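Local coordinates for conserved hypothetical protein (Bacteroides thetaiotaomicron, PDB 2F06) that is of unknown function but, as a histidine-binding pair of ACT domains related to the acetohydroxyacid synthase small subunit, probably senses amino acids, at residues Gln8-Leu13 with Asn70-Val75. Sequence-based numbering, arbitrary orientation.
Sequences QLSIFL and NITDVV
Q8-L13 and N70-V75 are paired as antiparallel strands through Q8, L9 and S10 against T72, I71 and N70, near the middle of the chain's two-domain sheet. Two hydrogen-bonded pairs, Q8 with T72 and S10 with N70, supply four backbone bonds; the straightest, at 177°, runs 2.8 Å from S10 N to N70 O. Between them L9 and I71 form the non-hydrogen-bonded pair. Their side chains lie alongside each other, L9 CD2 resting 3.6 Å from I71 CG1, on the face covered by helix 55-64.

Q8 leaves from the other face. With CG anti to its own N (chi1 175°) and the chain extended beyond, it runs beside T72 and crosses V74 at nearly a right angle; V74 CG1 sits 3.6 Å from Q8 NE2. The buried amide is satisfied at both ends, NE2 by the Y104 hydroxyl and OE1 by that of Y102. Replacing Q8 with an alanine would probably leave both tyrosine hydroxyls without this amide and open a gap beside V74 CG1. On this face, S10 and T72 also pack against a second subunit. The first and last strands of a βαββαβ ACT unit pair this way; strand 69-80 then joins strand 111-118 of the second unit.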
ATOM      1  N   GLN A   8       7.590 -13.357 -10.782  1.00 21.27           N
ATOM      2  CA  GLN A   8       6.938 -13.275  -9.510  1.00 20.91           C
ATOM      3  C   GLN A   8       5.425 -13.276  -9.699  1.00 20.55           C
ATOM      4  O   GLN A   8       4.883 -12.560 -10.537  1.00 21.83           O
ATOM      5  CB  GLN A   8       7.372 -12.012  -8.816  1.00 18.17           C
ATOM      6  CG  GLN A   8       6.672 -11.749  -7.507  1.00 21.14           C
ATOM      7  CD  GLN A   8       6.887 -10.309  -7.069  1.00 22.27           C
ATOM      8  OE1 GLN A   8       6.173  -9.398  -7.506  1.00 24.39           O
ATOM      9  NE2 GLN A   8       7.871 -10.099  -6.230  1.00 14.90           N
ATOM     10  N   LEU A   9       4.719 -14.071  -8.930  1.00 20.37           N
ATOM     11  CA  LEU A   9       3.260 -13.969  -8.946  1.00 20.82           C
ATOM     12  C   LEU A   9       2.798 -12.860  -8.000  1.00 20.12           C
ATOM     13  O   LEU A   9       3.251 -12.739  -6.852  1.00 18.09           O
ATOM     14  CB  LEU A   9       2.592 -15.276  -8.517  1.00 20.79           C
ATOM     15  CG  LEU A   9       2.823 -16.557  -9.329  1.00 23.71           C
ATOM     16  CD1 LEU A   9       1.827 -17.602  -8.935  1.00 25.10           C
ATOM     17  CD2 LEU A   9       2.660 -16.337 -10.772  1.00 26.75           C
ATOM     18  N   SER A  10       1.872 -12.061  -8.499  1.00 19.80           N
ATOM     19  CA  SER A  10       1.119 -11.156  -7.668  1.00 20.62           C
ATOM     20  C   SER A  10      -0.322 -11.582  -7.656  1.00 21.57           C
ATOM     21  O   SER A  10      -0.978 -11.501  -8.689  1.00 21.96           O
ATOM     22  CB  SER A  10       1.238  -9.720  -8.197  1.00 19.75           C
ATOM     23  OG  SER A  10       2.539  -9.264  -7.839  1.00 22.44           O
ATOM     24  N   ILE A  11      -0.817 -11.921  -6.470  1.00 23.01           N
ATOM     25  CA  ILE A  11      -2.113 -12.466  -6.317  1.00 24.56           C
ATOM     26  C   ILE A  11      -3.020 -11.580  -5.424  1.00 26.53           C
ATOM     27  O   ILE A  11      -2.676 -11.298  -4.238  1.00 26.62           O
ATOM     28  CB  ILE A  11      -2.044 -13.911  -5.770  1.00 23.18           C
ATOM     29  CG1 ILE A  11      -1.074 -14.784  -6.551  1.00 22.44           C
ATOM     30  CG2 ILE A  11      -3.441 -14.561  -5.785  1.00 24.32           C
ATOM     31  CD1 ILE A  11      -0.404 -15.839  -5.694  1.00 20.17           C
ATOM     32  N   PHE A  12      -4.167 -11.181  -5.996  1.00 26.99           N
ATOM     33  CA  PHE A  12      -5.140 -10.296  -5.329  1.00 30.38           C
ATOM     34  C   PHE A  12      -5.963 -11.128  -4.338  1.00 31.50           C
ATOM     35  O   PHE A  12      -6.616 -12.074  -4.727  1.00 31.99           O
ATOM     36  CB  PHE A  12      -6.006  -9.586  -6.358  1.00 30.04           C
ATOM     37  CG  PHE A  12      -7.126  -8.687  -5.771  1.00 31.83           C
ATOM     38  CD1 PHE A  12      -6.813  -7.520  -5.031  1.00 33.89           C
ATOM     39  CD2 PHE A  12      -8.485  -9.003  -6.010  1.00 28.92           C
ATOM     40  CE1 PHE A  12      -7.842  -6.673  -4.540  1.00 32.38           C
ATOM     41  CE2 PHE A  12      -9.518  -8.204  -5.538  1.00 28.28           C
ATOM     42  CZ  PHE A  12      -9.192  -7.020  -4.786  1.00 35.47           C
ATOM     43  N   LEU A  13      -5.820 -10.833  -3.044  1.00 33.78           N
ATOM     44  CA  LEU A  13      -6.476 -11.612  -1.981  1.00 34.07           C
ATOM     45  C   LEU A  13      -7.602 -10.688  -1.556  1.00 36.05           C
ATOM     46  O   LEU A  13      -7.360  -9.621  -0.926  1.00 36.23           O
ATOM     47  CB  LEU A  13      -5.540 -11.851  -0.768  1.00 33.30           C
ATOM     48  CG  LEU A  13      -4.081 -12.332  -0.856  1.00 35.26           C
ATOM     49  CD1 LEU A  13      -3.222 -12.019   0.442  1.00 33.78           C
ATOM     50  CD2 LEU A  13      -3.960 -13.775  -1.304  1.00 34.36           C
ATOM     51  N   ASN A  70      -1.158 -11.818 -11.534  1.00 23.71           N
ATOM     52  CA  ASN A  70      -0.376 -11.146 -12.568  1.00 24.86           C
ATOM     53  C   ASN A  70       1.029 -11.636 -12.358  1.00 26.01           C
ATOM     54  O   ASN A  70       1.357 -12.023 -11.241  1.00 26.23           O
ATOM     55  CB  ASN A  70      -0.411  -9.642 -12.328  1.00 24.45           C
ATOM     56  CG  ASN A  70      -1.754  -9.036 -12.625  1.00 30.20           C
ATOM     57  OD1 ASN A  70      -2.512  -9.494 -13.473  1.00 27.09           O
ATOM     58  ND2 ASN A  70      -2.027  -7.917 -11.964  1.00 40.70           N
ATOM     59  N   ILE A  71       1.854 -11.638 -13.406  1.00 26.21           N
ATOM     60  CA  ILE A  71       3.284 -11.981 -13.277  1.00 26.04           C
ATOM     61  C   ILE A  71       4.084 -10.700 -13.441  1.00 25.53           C
ATOM     62  O   ILE A  71       3.700  -9.839 -14.221  1.00 24.12           O
ATOM     63  CB  ILE A  71       3.692 -13.098 -14.282  1.00 28.34           C
ATOM     64  CG1 ILE A  71       3.090 -14.426 -13.829  1.00 29.85           C
ATOM     65  CG2 ILE A  71       5.193 -13.229 -14.397  1.00 28.60           C
ATOM     66  CD1 ILE A  71       2.367 -15.069 -14.915  1.00 39.48           C
ATOM     67  N   THR A  72       5.107 -10.529 -12.605  1.00 24.34           N
ATOM     68  CA  THR A  72       6.037  -9.378 -12.658  1.00 25.33           C
ATOM     69  C   THR A  72       7.444  -9.937 -12.768  1.00 23.06           C
ATOM     70  O   THR A  72       7.707 -10.995 -12.207  1.00 21.29           O
ATOM     71  CB  THR A  72       5.933  -8.550 -11.340  1.00 25.58           C
ATOM     72  OG1 THR A  72       4.582  -8.167 -11.162  1.00 30.24           O
ATOM     73  CG2 THR A  72       6.857  -7.240 -11.322  1.00 25.58           C
ATOM     74  N   ASP A  73       8.335  -9.219 -13.465  1.00 23.24           N
ATOM     75  CA  ASP A  73       9.757  -9.580 -13.575  1.00 21.29           C
ATOM     76  C   ASP A  73      10.375  -9.029 -12.308  1.00 20.56           C
ATOM     77  O   ASP A  73      10.101  -7.902 -11.932  1.00 20.15           O
ATOM     78  CB  ASP A  73      10.469  -8.910 -14.762  1.00 21.58           C
ATOM     79  CG  ASP A  73       9.849  -9.220 -16.122  1.00 25.65           C
ATOM     80  OD1 ASP A  73       9.307 -10.337 -16.303  1.00 25.49           O
ATOM     81  OD2 ASP A  73       9.897  -8.293 -17.024  1.00 32.79           O
ATOM     82  N   VAL A  74      11.180  -9.843 -11.654  1.00 20.42           N
ATOM     83  CA  VAL A  74      12.061  -9.467 -10.556  1.00 21.08           C
ATOM     84  C   VAL A  74      13.406 -10.226 -10.777  1.00 21.06           C
ATOM     85  O   VAL A  74      13.529 -11.111 -11.669  1.00 19.08           O
ATOM     86  CB  VAL A  74      11.458  -9.952  -9.190  1.00 20.89           C
ATOM     87  CG1 VAL A  74      10.111  -9.215  -8.923  1.00 19.51           C
ATOM     88  CG2 VAL A  74      11.260 -11.499  -9.196  1.00 19.59           C
ATOM     89  N   VAL A  75      14.403  -9.863  -9.974  1.00 21.84           N
ATOM     90  CA  VAL A  75      15.759 -10.497 -10.046  1.00 22.39           C
ATOM     91  C   VAL A  75      16.144 -10.861  -8.607  1.00 23.34           C
ATOM     92  O   VAL A  75      15.830 -10.123  -7.644  1.00 21.92           O
ATOM     93  CB  VAL A  75      16.779  -9.568 -10.836  1.00 23.82           C
ATOM     94  CG1 VAL A  75      16.981  -8.213 -10.158  1.00 23.35           C
ATOM     95  CG2 VAL A  75      18.159 -10.216 -11.046  1.00 21.83           C
TER